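Local atomic coordinates of putative N-acetylneuraminate lyase ([Ruminococcus] gnavus ATCC 29149, PDB entry 6RB7), a protein that belongs to the dihydrodipicolinate synthetase family, folds as a parallel beta/alpha barrel with added C-terminal helices, and assembles from four chains. Residues 60-65 with 98-103; 75-79 with 92-96; 83-87 with 305-310; 151-156 with 184-188; 275-280 with 323-328. One frame throughout, in Å; residues are numbered along the deposited sequence. Where two conformers were deposited one is given.

Interaction 1. Residues 60-65 with 98-103; sequences VQGLTK and NVMKVA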
# COMPACT_ATOMS: atom_id res chain seq x y z
N VAL A 60 7.15 26.42 27.49
CA VAL A 60 5.74 25.95 27.40
C VAL A 60 4.79 27.10 27.77
O VAL A 60 3.79 27.35 27.08
CB VAL A 60 5.50 24.70 28.26
CG1 VAL A 60 4.00 24.38 28.33
CG2 VAL A 60 6.30 23.50 27.81
N GLN A 61 5.09 27.83 28.86
CA GLN A 61 4.19 28.91 29.27
C GLN A 61 4.18 30.00 28.18
O GLN A 61 3.10 30.51 27.89
CB GLN A 61 4.62 29.44 30.64
CG GLN A 61 4.43 28.46 31.75
CD GLN A 61 4.82 29.04 33.08
OE1 GLN A 61 4.90 30.27 33.24
NE2 GLN A 61 5.14 28.15 34.02
N GLY A 62 5.33 30.28 27.58
CA GLY A 62 5.44 31.27 26.50
C GLY A 62 4.54 30.92 25.33
O GLY A 62 3.80 31.76 24.80
N LEU A 63 4.63 29.66 24.89
CA LEU A 63 3.82 29.24 23.73
C LEU A 63 2.33 29.22 24.08
O LEU A 63 1.50 29.58 23.23
CB LEU A 63 4.32 27.88 23.21
CG LEU A 63 3.64 27.42 21.93
CD1 LEU A 63 3.92 28.36 20.76
CD2 LEU A 63 4.07 26.01 21.59
N THR A 64 1.98 28.90 25.31
CA THR A 64 0.56 28.89 25.73
C THR A 64 0.02 30.33 25.68
O THR A 64 -1.06 30.57 25.15
CB THR A 64 0.37 28.28 27.11
OG1 THR A 64 1.01 27.01 27.19
CG2 THR A 64 -1.08 28.20 27.49
N LYS A 65 0.78 31.28 26.22
CA LYS A 65 0.33 32.70 26.24
C LYS A 65 0.21 33.20 24.80
O LYS A 65 -0.69 34.03 24.51
CB LYS A 65 1.31 33.53 27.06
CG LYS A 65 1.26 33.19 28.53
CD LYS A 65 2.17 34.00 29.42
CE LYS A 65 3.63 33.78 29.10
NZ LYS A 65 4.53 34.60 29.96
N ASN A 98 2.39 23.01 32.66
CA ASN A 98 2.78 24.39 32.30
C ASN A 98 1.76 25.03 31.36
O ASN A 98 1.53 26.22 31.47
CB ASN A 98 4.21 24.43 31.83
CG ASN A 98 5.15 24.32 33.03
OD1 ASN A 98 5.30 25.30 33.77
ND2 ASN A 98 5.72 23.13 33.25
N VAL A 99 1.09 24.26 30.50
CA VAL A 99 -0.05 24.82 29.74
C VAL A 99 -1.14 25.27 30.70
O VAL A 99 -1.66 26.40 30.60
CB VAL A 99 -0.58 23.78 28.72
CG1 VAL A 99 -1.90 24.28 28.12
CG2 VAL A 99 0.49 23.51 27.66
N MET A 100 -1.51 24.39 31.61
CA MET A 100 -2.71 24.64 32.46
C MET A 100 -2.38 25.77 33.44
O MET A 100 -3.32 26.49 33.79
CB MET A 100 -3.11 23.36 33.19
CG MET A 100 -3.59 22.23 32.27
SD MET A 100 -4.88 22.71 31.09
CE MET A 100 -6.31 22.76 32.17
N LYS A 101 -1.11 25.95 33.79
CA LYS A 101 -0.65 27.00 34.74
C LYS A 101 -1.02 28.36 34.18
O LYS A 101 -1.26 29.26 35.04
CB LYS A 101 0.87 26.99 34.94
CG LYS A 101 1.41 26.26 36.14
CD LYS A 101 2.73 26.85 36.63
CE LYS A 101 3.53 25.90 37.51
NZ LYS A 101 4.06 24.73 36.75
N VAL A 102 -0.97 28.60 32.87
CA VAL A 102 -1.04 30.00 32.37
C VAL A 102 -2.20 30.15 31.42
O VAL A 102 -2.40 31.30 30.96
CB VAL A 102 0.26 30.50 31.70
CG1 VAL A 102 1.41 30.55 32.68
CG2 VAL A 102 0.64 29.63 30.55
N ALA A 103 -2.96 29.11 31.11
CA ALA A 103 -4.04 29.26 30.12
C ALA A 103 -5.21 30.09 30.67
O ALA A 103 -6.00 30.63 29.87
CB ALA A 103 -4.49 27.89 29.68
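Asn98 meets helix 57-70 through two atoms. Its CB lies 3.5 Å from Val60 CG1, while its OD1 accepts a hydrogen bond from Gln61 NE2 at 2.9 Å. That bond is nearly straight (164° at the hydrogen), lies in the carbonyl plane of Asn98 and in the amide plane of Gln61, and leaves the two amides almost coplanar, 25° apart. A second donor, Lys101 NZ, reaches the same OD1 from above its plane, and Asn98 ND2 is taken up by Ile94 O of its own helix, so both ends of this buried amide are engaged. Val99 comes next, its CG2 set between Val60 CG1 at 3.7 Å and Thr64 OG1. The Thr64 hydroxyl bonds back to Val60 O within its own helix. Helices 57-70 and 89-103 are neighbours on the outside of the beta/alpha barrel and run the same general way, their axes crossing at -48° over local segments that approach to 8.3 Å. Beyond this crossing, Lys101 brushes the Gln61 amide with CD. Val102 turns both methyls to the other helix: CG1 touches Gln61 OE1 at 3.5 Å, and CG2, held between backbone N and carbonyl carbon, packs on Thr64 CB at 3.7 Å. Ala103 CB makes a looser contact with Thr64 CG2.

Interaction 2. Residues 75-79 with 92-96; sequences VYVNG and RKIVL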
# COMPACT_ATOMS: atom_id res chain seq x y z
N VAL A 75 -6.03 24.35 22.40
CA VAL A 75 -4.74 23.72 22.03
C VAL A 75 -4.85 22.21 22.19
O VAL A 75 -5.58 21.69 23.11
CB VAL A 75 -3.53 24.26 22.79
CG1 VAL A 75 -3.19 25.66 22.34
CG2 VAL A 75 -3.72 24.20 24.30
N TYR A 76 -4.17 21.50 21.31
CA TYR A 76 -4.09 20.03 21.28
C TYR A 76 -2.68 19.69 21.73
O TYR A 76 -1.72 19.92 21.01
CB TYR A 76 -4.43 19.52 19.87
CG TYR A 76 -4.20 18.04 19.69
CD1 TYR A 76 -5.06 17.12 20.26
CD2 TYR A 76 -3.19 17.57 18.89
CE1 TYR A 76 -4.88 15.75 20.07
CE2 TYR A 76 -2.97 16.21 18.72
CZ TYR A 76 -3.81 15.31 19.33
OH TYR A 76 -3.60 13.99 19.14
N VAL A 77 -2.57 19.20 22.98
CA VAL A 77 -1.26 19.12 23.66
C VAL A 77 -0.70 17.70 23.63
O VAL A 77 -1.46 16.74 23.87
CB VAL A 77 -1.44 19.63 25.09
CG1 VAL A 77 -0.11 19.60 25.83
CG2 VAL A 77 -2.08 20.99 25.13
N ASN A 78 0.60 17.57 23.40
CA ASN A 78 1.33 16.29 23.44
C ASN A 78 0.77 15.34 22.36
O ASN A 78 0.81 14.13 22.58
CB ASN A 78 1.31 15.65 24.84
CG ASN A 78 2.11 16.42 25.84
OD1 ASN A 78 3.17 16.96 25.50
ND2 ASN A 78 1.60 16.50 27.07
N GLY A 79 0.39 15.89 21.21
CA GLY A 79 0.18 15.08 20.00
C GLY A 79 1.50 14.72 19.33
O GLY A 79 2.59 15.07 19.83
N ARG A 92 5.77 14.71 29.31
CA ARG A 92 4.40 15.06 28.89
C ARG A 92 3.61 15.65 30.07
O ARG A 92 2.76 16.56 29.84
CB ARG A 92 3.73 13.85 28.25
CG ARG A 92 4.38 13.55 26.91
CD ARG A 92 3.97 12.21 26.33
NE ARG A 92 2.60 12.16 25.86
CZ ARG A 92 2.10 11.16 25.14
NH1 ARG A 92 2.88 10.13 24.84
NH2 ARG A 92 0.85 11.23 24.72
N LYS A 93 3.85 15.18 31.28
CA LYS A 93 3.22 15.79 32.46
C LYS A 93 3.70 17.22 32.64
O LYS A 93 2.86 18.11 32.86
CB LYS A 93 3.57 14.98 33.71
CG LYS A 93 2.84 13.67 33.82
CD LYS A 93 3.20 12.95 35.10
CE LYS A 93 2.47 11.64 35.28
NZ LYS A 93 2.93 10.95 36.53
N ILE A 94 5.00 17.46 32.50
CA ILE A 94 5.57 18.82 32.64
C ILE A 94 4.95 19.75 31.59
O ILE A 94 4.52 20.87 31.92
CB ILE A 94 7.09 18.79 32.61
CG1 ILE A 94 7.60 18.05 33.87
CG2 ILE A 94 7.64 20.21 32.50
CD1 ILE A 94 9.03 17.70 33.81
N VAL A 95 4.82 19.29 30.34
CA VAL A 95 4.20 20.15 29.32
C VAL A 95 2.79 20.54 29.76
O VAL A 95 2.43 21.73 29.74
CB VAL A 95 4.20 19.46 27.94
CG1 VAL A 95 3.35 20.23 26.96
CG2 VAL A 95 5.62 19.27 27.42
N LEU A 96 1.96 19.55 30.10
CA LEU A 96 0.54 19.84 30.35
C LEU A 96 0.39 20.71 31.62
O LEU A 96 -0.43 21.62 31.60
CB LEU A 96 -0.27 18.55 30.45
CG LEU A 96 -1.76 18.76 30.62
CD1 LEU A 96 -2.37 19.46 29.38
CD2 LEU A 96 -2.44 17.42 30.85
O HOH W 1 0.37 13.47 27.23
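The carboxamide of Asn78 and the guanidinium of Arg92 meet with their planes 64° apart, so neither stacks on the other. The first methylenes of Arg92 lie against the amide, CB 3.6 Å from Asn78 ND2 and CG 3.8 Å from Asn78 CG, while Asn78 O approaches the guanidinium obliquely. ND2 also gives a weak, bent hydrogen bond to Arg92 O, 3.0 Å long with 134° at the hydrogen. The same carbonyl accepts Leu96 N in the helix, and the side-chain donor is thus an extra partner to an ordinary helical bond. A water joins the two residues again, accepting from Arg92 NE at 2.9 Å and, weakly, from Asn78 ND2. The turn at chi3 of Arg92 (71°) bends the chain so that NE faces this water, and beyond it NH2 bonds to His112 O at the end of strand 108-112 and to Ala114 O just past it. Asn78 OD1 rests against Val95, 3.6 Å from its CG1. Toward the strand, the contacts are apolar: Val77 CG1 meets Val95 CG1 at 3.7 Å, the two valines running antiparallel side by side, and has Leu96 CD1 at 4.2 Å. Leu96 also packs on Val109 and Ala111. Strand 74-77 and helix 89-103 are the first two members of a beta-alpha-beta unit of the TIM barrel, completed by strand 108-112; here the helix lies on its strand, with the polar contacts gathered at the strand's C-terminal end.

Interaction 3. Residues 83-87 with 305-310; sequences ECIYQ and AVREPL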
# COMPACT_ATOMS: atom_id res chain seq x y z
N GLU A 83 5.66 16.13 19.37
CA GLU A 83 6.79 15.18 19.53
C GLU A 83 6.51 14.15 20.61
O GLU A 83 7.44 13.65 21.22
CB GLU A 83 8.10 15.94 19.74
CG GLU A 83 8.40 16.86 18.58
CD GLU A 83 9.62 17.77 18.75
OE1 GLU A 83 10.63 17.29 19.27
OE2 GLU A 83 9.55 18.93 18.29
N CYS A 84 5.25 13.76 20.80
CA CYS A 84 4.89 12.86 21.92
C CYS A 84 5.59 11.52 21.77
O CYS A 84 5.94 10.92 22.81
CB CYS A 84 3.40 12.65 22.08
SG CYS A 84 2.56 11.81 20.73
N ILE A 85 5.78 11.04 20.55
CA ILE A 85 6.45 9.75 20.27
C ILE A 85 7.80 9.75 20.99
O ILE A 85 8.27 8.72 21.40
CB ILE A 85 6.60 9.60 18.73
CG1 ILE A 85 5.21 9.53 18.07
CG2 ILE A 85 7.46 8.39 18.34
CD1 ILE A 85 4.44 8.32 18.48
N TYR A 86 8.44 10.91 21.09
CA TYR A 86 9.83 11.07 21.53
C TYR A 86 9.94 11.52 22.99
O TYR A 86 11.06 11.81 23.46
CB TYR A 86 10.57 12.04 20.61
CG TYR A 86 10.41 11.69 19.15
CD1 TYR A 86 10.82 10.45 18.68
CD2 TYR A 86 9.75 12.53 18.28
CE1 TYR A 86 10.63 10.08 17.37
CE2 TYR A 86 9.61 12.19 16.95
CZ TYR A 86 10.02 10.96 16.49
OH TYR A 86 9.79 10.59 15.19
N GLN A 87 8.82 11.59 23.71
CA GLN A 87 8.78 12.15 25.07
C GLN A 87 8.47 11.06 26.07
O GLN A 87 7.80 10.08 25.71
CB GLN A 87 7.80 13.31 25.16
CG GLN A 87 8.40 14.53 24.48
CD GLN A 87 7.48 15.71 24.43
OE1 GLN A 87 6.36 15.65 24.95
NE2 GLN A 87 7.95 16.79 23.83
N ALA A 305 15.01 23.13 19.81
CA ALA A 305 15.26 22.31 18.60
C ALA A 305 14.11 21.30 18.49
O ALA A 305 13.11 21.40 19.20
CB ALA A 305 16.57 21.59 18.78
N VAL A 306 14.27 20.35 17.60
CA VAL A 306 13.39 19.16 17.59
C VAL A 306 14.18 18.00 18.18
O VAL A 306 15.44 17.98 18.13
CB VAL A 306 12.87 18.80 16.18
CG1 VAL A 306 11.84 19.81 15.72
CG2 VAL A 306 13.97 18.60 15.17
N ARG A 307 13.47 17.06 18.77
CA ARG A 307 14.14 15.92 19.46
C ARG A 307 14.55 14.86 18.44
O ARG A 307 13.73 14.42 17.62
CB ARG A 307 13.25 15.35 20.54
CG ARG A 307 13.92 14.21 21.31
CD ARG A 307 13.21 13.89 22.61
NE ARG A 307 13.50 14.93 23.59
CZ ARG A 307 13.01 14.88 24.83
NH1 ARG A 307 12.18 13.92 25.16
NH2 ARG A 307 13.32 15.84 25.70
N GLU A 308 15.80 14.40 18.55
CA GLU A 308 16.30 13.29 17.71
C GLU A 308 15.46 12.06 18.00
O GLU A 308 15.21 11.74 19.15
CB GLU A 308 17.79 13.07 17.98
CG GLU A 308 18.64 14.19 17.41
CD GLU A 308 20.11 13.91 17.19
OE1 GLU A 308 20.47 12.77 16.83
OE2 GLU A 308 20.91 14.86 17.35
N PRO A 309 15.05 11.27 16.98
CA PRO A 309 15.61 11.34 15.63
C PRO A 309 15.10 12.35 14.61
O PRO A 309 15.57 12.30 13.47
CB PRO A 309 15.35 9.91 15.13
CG PRO A 309 14.03 9.54 15.82
CD PRO A 309 14.22 10.09 17.21
N LEU A 310 14.20 13.23 14.97
CA LEU A 310 13.77 14.25 13.99
C LEU A 310 15.02 15.03 13.59
O LEU A 310 15.82 15.42 14.45
CB LEU A 310 12.73 15.17 14.59
CG LEU A 310 11.42 14.51 14.98
CD1 LEU A 310 10.50 15.57 15.57
CD2 LEU A 310 10.78 13.84 13.76
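Two hydrogen bonds tie Arg307 to the turn at 83-87, one from its backbone and one from its side chain. Its N gives a bond of 2.9 Å to Glu83 OE1, on the syn side and somewhat out of the carboxylate plane. Its NH1 donates to Tyr86 O, also 2.9 Å away and close to straight (167°), with the acceptor at the guanidinium edge and in its plane, though the donor is tilted from the carbonyl plane of Tyr86. CG of Arg307 stands anti to the backbone N (chi1 -178°), and the chain turns at chi3 to bring NH1 to that carbonyl. Charge pairing lies around these bonds: Asp91 pairs with Arg307 NH1 and Lys292 with Glu83 OE2, while Tyr49 OH bonds to Glu83 OE1. These partners probably fix the rotation of both groups. Val306 CG1 borders the carboxylate, 3.6 Å from Glu83 OE2. Apolar packing centres on the Tyr86 ring. CD of Pro309, whose preceding peptide bond is cis, lies 3.6 Å from Tyr86 CE1; Leu310, roughly perpendicular to the tyrosine, brings CG to 3.5 Å from Tyr86 CE2. Leu310 CD1 continues onto Glu83 CG at 3.9 Å. Tyr86 O also accepts from Asn117 of a second subunit, whose Thr118 packs on Pro309. The arrangement joins the loop after barrel strand 74-77 to the connection between C-terminal helices 287-299 and 317-335, beside a subunit interface of the tetramer.

Interaction 4. Residues 151-156 with 184-188; sequences IAQYWN and LFVEM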
# COMPACT_ATOMS: atom_id res chain seq x y z
N ILE A 151 -7.69 -2.70 19.91
CA ILE A 151 -7.69 -1.21 19.78
C ILE A 151 -8.77 -0.63 20.70
O ILE A 151 -8.50 0.34 21.45
CB ILE A 151 -7.86 -0.78 18.33
CG1 ILE A 151 -6.76 -1.35 17.45
CG2 ILE A 151 -7.90 0.74 18.28
CD1 ILE A 151 -6.92 -1.14 15.97
N ALA A 152 -9.99 -1.19 20.66
CA ALA A 152 -11.08 -0.71 21.53
C ALA A 152 -10.69 -0.88 22.99
O ALA A 152 -10.95 0.01 23.81
CB ALA A 152 -12.36 -1.45 21.24
N GLN A 153 -10.06 -2.00 23.34
CA GLN A 153 -9.68 -2.24 24.77
C GLN A 153 -8.68 -1.17 25.19
O GLN A 153 -8.78 -0.68 26.31
CB GLN A 153 -9.13 -3.67 24.92
CG GLN A 153 -8.46 -3.93 26.26
CD GLN A 153 -7.74 -5.28 26.29
OE1 GLN A 153 -8.09 -6.21 25.59
NE2 GLN A 153 -6.70 -5.38 27.10
N TYR A 154 -7.73 -0.81 24.32
CA TYR A 154 -6.71 0.21 24.62
C TYR A 154 -7.40 1.55 24.88
O TYR A 154 -7.21 2.17 25.93
CB TYR A 154 -5.74 0.28 23.46
CG TYR A 154 -4.70 1.38 23.44
CD1 TYR A 154 -3.55 1.34 24.22
CD2 TYR A 154 -4.80 2.40 22.50
CE1 TYR A 154 -2.54 2.28 24.06
CE2 TYR A 154 -3.80 3.36 22.34
CZ TYR A 154 -2.66 3.29 23.12
OH TYR A 154 -1.63 4.17 22.96
N TRP A 155 -8.24 1.99 23.95
CA TRP A 155 -8.94 3.29 24.11
C TRP A 155 -9.85 3.27 25.34
O TRP A 155 -9.90 4.27 26.06
CB TRP A 155 -9.69 3.64 22.84
CG TRP A 155 -8.80 4.02 21.70
CD1 TRP A 155 -7.55 4.55 21.77
CD2 TRP A 155 -9.11 3.92 20.30
NE1 TRP A 155 -7.09 4.81 20.50
CE2 TRP A 155 -8.04 4.47 19.59
CE3 TRP A 155 -10.23 3.47 19.58
CZ2 TRP A 155 -7.99 4.50 18.19
CZ3 TRP A 155 -10.19 3.53 18.21
CH2 TRP A 155 -9.09 4.02 17.53
N ASN A 156 -10.58 2.19 25.53
CA ASN A 156 -11.50 2.11 26.68
C ASN A 156 -10.70 2.10 27.99
O ASN A 156 -11.22 2.65 29.00
CB ASN A 156 -12.50 0.97 26.53
CG ASN A 156 -13.61 1.31 25.56
OD1 ASN A 156 -14.01 0.42 24.77
ND2 ASN A 156 -14.10 2.52 25.60
N LEU A 184 -15.43 -0.27 14.14
CA LEU A 184 -14.73 0.08 15.39
C LEU A 184 -15.35 1.36 15.96
O LEU A 184 -15.46 1.47 17.19
CB LEU A 184 -13.24 0.20 15.12
CG LEU A 184 -12.38 0.61 16.30
CD1 LEU A 184 -12.57 -0.20 17.55
CD2 LEU A 184 -10.92 0.59 15.88
N PHE A 185 -15.77 2.30 15.10
CA PHE A 185 -16.39 3.53 15.61
C PHE A 185 -17.74 3.21 16.27
O PHE A 185 -18.03 3.79 17.31
CB PHE A 185 -16.43 4.58 14.51
CG PHE A 185 -16.85 5.96 14.94
CD1 PHE A 185 -16.50 6.50 16.17
CD2 PHE A 185 -17.52 6.77 14.04
CE1 PHE A 185 -16.86 7.79 16.48
CE2 PHE A 185 -17.90 8.05 14.38
CZ PHE A 185 -17.58 8.56 15.60
N VAL A 186 -18.52 2.30 15.68
CA VAL A 186 -19.79 1.85 16.34
C VAL A 186 -19.46 1.35 17.74
O VAL A 186 -20.14 1.73 18.71
CB VAL A 186 -20.51 0.79 15.50
CG1 VAL A 186 -21.63 0.13 16.33
CG2 VAL A 186 -21.08 1.39 14.22
N GLU A 187 -18.44 0.48 17.86
CA GLU A 187 -18.10 -0.09 19.18
C GLU A 187 -17.71 1.06 20.12
O GLU A 187 -18.10 1.07 21.30
CB GLU A 187 -17.01 -1.13 18.99
CG GLU A 187 -16.58 -1.77 20.27
CD GLU A 187 -17.54 -2.82 20.82
OE1 GLU A 187 -18.64 -3.04 20.24
OE2 GLU A 187 -17.16 -3.42 21.84
N MET A 188 -16.89 2.00 19.67
CA MET A 188 -16.40 3.05 20.56
C MET A 188 -17.53 4.02 20.97
O MET A 188 -17.43 4.60 22.06
CB MET A 188 -15.26 3.84 19.90
CG MET A 188 -14.01 3.02 19.75
SD MET A 188 -13.45 2.20 21.30
CE MET A 188 -13.36 3.59 22.40
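Met188 packs against Ala152 and Trp155 with a curled side chain. Its CB starts off pointing neither at nor away from helix 148-160, but bends at chi2 (-52°) and chi3 (-54°) turn the end of the chain inward. CG lies at the edge of the indole, 3.8 Å from Trp155 CE3. SD comes next, 3.8 Å from Ala152 CB, and stands 5.3 Å from the centroid of the six-membered ring of Trp155, almost in the ring plane: a Met-aromatic contact made at the edge. The terminal CE closes on Trp155 CB at 3.7 Å and also borders the Asn156 side chain. One helical turn earlier, Leu184 completes the cover. Its CD1 sits 3.9 Å from Ala152 CB, and CD2 lies between Trp155 CZ3 at 3.8 Å and Ile151 CG2 at 3.9 Å. Ile151 CG2 in turn lies over one face of the indole, toward the rim, from within its own helix, so the ring is packed by different residues on face and edge. The indole NE1 bonds to Ile139 O, which probably helps to fix its rotation. The small Ala152 side chain is met by both Leu184 and Met188. Toward the sheet, Trp155 and Met188 both reach Ile169 of strand 166-171. Two helices running roughly alongside each other, 34° apart, and meeting over a strand between them in sequence are part of the outer helical layer of a beta/alpha barrel.

Interaction 5. Residues 275-280 with 323-328; sequences EIIYKM and EAAQMI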
# COMPACT_ATOMS: atom_id res chain seq x y z
N GLU A 275 0.82 26.84 0.14
CA GLU A 275 2.13 27.24 -0.42
C GLU A 275 3.17 27.35 0.70
O GLU A 275 4.33 26.92 0.50
CB GLU A 275 1.93 28.56 -1.17
CG GLU A 275 3.12 29.06 -1.92
CD GLU A 275 2.91 30.42 -2.59
OE1 GLU A 275 2.26 31.36 -1.97
OE2 GLU A 275 3.39 30.56 -3.73
N ILE A 276 2.77 27.92 1.83
CA ILE A 276 3.67 28.04 3.00
C ILE A 276 4.03 26.64 3.49
O ILE A 276 5.20 26.37 3.79
CB ILE A 276 3.04 28.94 4.08
CG1 ILE A 276 2.98 30.38 3.59
CG2 ILE A 276 3.75 28.81 5.42
CD1 ILE A 276 1.96 31.23 4.26
N ILE A 277 3.05 25.74 3.65
CA ILE A 277 3.35 24.38 4.12
C ILE A 277 4.36 23.72 3.19
O ILE A 277 5.33 23.10 3.67
CB ILE A 277 2.06 23.55 4.25
CG1 ILE A 277 1.14 24.15 5.32
CG2 ILE A 277 2.41 22.10 4.52
CD1 ILE A 277 -0.21 23.51 5.36
N TYR A 278 4.15 23.83 1.87
CA TYR A 278 5.04 23.15 0.92
C TYR A 278 6.46 23.75 1.06
O TYR A 278 7.45 22.96 1.07
CB TYR A 278 4.52 23.22 -0.50
CG TYR A 278 3.10 22.71 -0.66
CD1 TYR A 278 2.59 21.69 0.14
CD2 TYR A 278 2.25 23.30 -1.56
CE1 TYR A 278 1.28 21.28 0.01
CE2 TYR A 278 0.94 22.86 -1.73
CZ TYR A 278 0.45 21.86 -0.95
OH TYR A 278 -0.85 21.45 -1.04
N LYS A 279 6.55 25.05 1.26
CA LYS A 279 7.88 25.68 1.46
C LYS A 279 8.52 25.15 2.76
O LYS A 279 9.70 24.77 2.75
CB LYS A 279 7.72 27.20 1.51
CG LYS A 279 9.04 27.96 1.70
CD LYS A 279 10.02 27.78 0.60
CE LYS A 279 9.53 28.26 -0.73
NZ LYS A 279 10.68 28.30 -1.69
N MET A 280 7.77 25.06 3.85
CA MET A 280 8.36 24.59 5.11
C MET A 280 8.81 23.14 4.95
O MET A 280 9.78 22.76 5.57
CB MET A 280 7.37 24.70 6.25
CG MET A 280 6.96 26.14 6.51
SD MET A 280 6.09 26.40 8.06
CE MET A 280 4.61 25.40 7.77
N GLU A 323 12.30 32.68 4.05
CA GLU A 323 11.29 32.82 2.97
C GLU A 323 9.91 32.46 3.51
O GLU A 323 8.95 33.25 3.29
CB GLU A 323 11.67 31.96 1.78
CG GLU A 323 10.76 32.20 0.60
CD GLU A 323 11.21 31.48 -0.68
OE1 GLU A 323 12.09 30.57 -0.58
OE2 GLU A 323 10.63 31.79 -1.76
N ALA A 324 9.78 31.34 4.20
CA ALA A 324 8.46 30.92 4.74
C ALA A 324 7.96 31.94 5.76
O ALA A 324 6.76 32.26 5.75
CB ALA A 324 8.54 29.54 5.32
N ALA A 325 8.84 32.44 6.62
CA ALA A 325 8.45 33.45 7.62
C ALA A 325 7.92 34.71 6.92
O ALA A 325 6.90 35.23 7.35
CB ALA A 325 9.61 33.77 8.55
N GLN A 326 8.57 35.15 5.85
CA GLN A 326 8.12 36.32 5.08
C GLN A 326 6.79 36.01 4.38
O GLN A 326 5.90 36.90 4.34
CB GLN A 326 9.19 36.79 4.08
CG GLN A 326 8.78 38.08 3.38
CD GLN A 326 8.76 39.23 4.35
OE1 GLN A 326 9.71 39.40 5.12
NE2 GLN A 326 7.69 40.01 4.35
N MET A 327 6.63 34.79 3.84
CA MET A 327 5.36 34.42 3.18
C MET A 327 4.20 34.55 4.18
O MET A 327 3.08 34.99 3.79
CB MET A 327 5.41 33.00 2.60
CG MET A 327 6.40 32.90 1.45
SD MET A 327 6.85 31.20 1.05
CE MET A 327 5.34 30.62 0.33
N ILE A 328 4.42 34.15 5.42
CA ILE A 328 3.38 34.23 6.46
C ILE A 328 3.06 35.71 6.71
O ILE A 328 1.88 36.07 6.76
CB ILE A 328 3.86 33.50 7.73
CG1 ILE A 328 3.87 31.98 7.47
CG2 ILE A 328 2.99 33.85 8.92
CD1 ILE A 328 4.73 31.20 8.45
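Ile276 and Met327 lie alongside each other with opposite headings where helices 263-281 and 317-335 pack antiparallel, 168° apart with local axes 9.5 Å from each other. This pairing belongs to the helices that follow the barrel in sequence, with helix 287-299 joining it through Ile294, which touches both Met280 and Ala324; Tyr278, on another side of its helix, bonds to Gln208 of a third subunit. The apolar contacts form the inner part. Ile276 CG1 lies 3.7 Å from Met327 CB. The Ile276 side chain stands roughly perpendicular to that of Ile328, its CG2 3.8 Å from Ile328 CG1. Ala324, whose small side chain is consistent with the close CA approach to Ile276, places CB 3.9 Å from Met280 CG and is also touched by Lys279 CG. Met327 reaches across: SD lies beside Lys279 CG at 4.0 Å, and CE ends against Glu275 CG at 3.5 Å. The polar contact is a salt bridge. Lys279, bent at chi2 (63°) and chi3 (61°), folds its chain over toward Glu323, with CE 3.5 Å from OE1 of that residue; NZ then reaches this oxygen, Glu323 OE1, at 2.9 Å, from above the carboxylate plane.

From the N terminus, interaction 1 opens first, pairing helix 57-70 with helix 89-103. Interaction 2 opens later and closes before it, setting strand 74-77 against the same helix, and the two contacts touch where Val60 CG1 meets Val95 O. Interaction 3 starts between the segments of interaction 2 and ends at 305-310, so it crosses interactions 1 and 2 and binds the early barrel to the C-terminal region; it adjoins interaction 2 through Cys84 and Gln87. Interaction 4, joining helices 148-160 and 182-188, falls wholly within its long span, about 28 Å off between centres. Interaction 5 opens inside that span but closes after it, crossing interaction 3 and tying the C-terminal helices together.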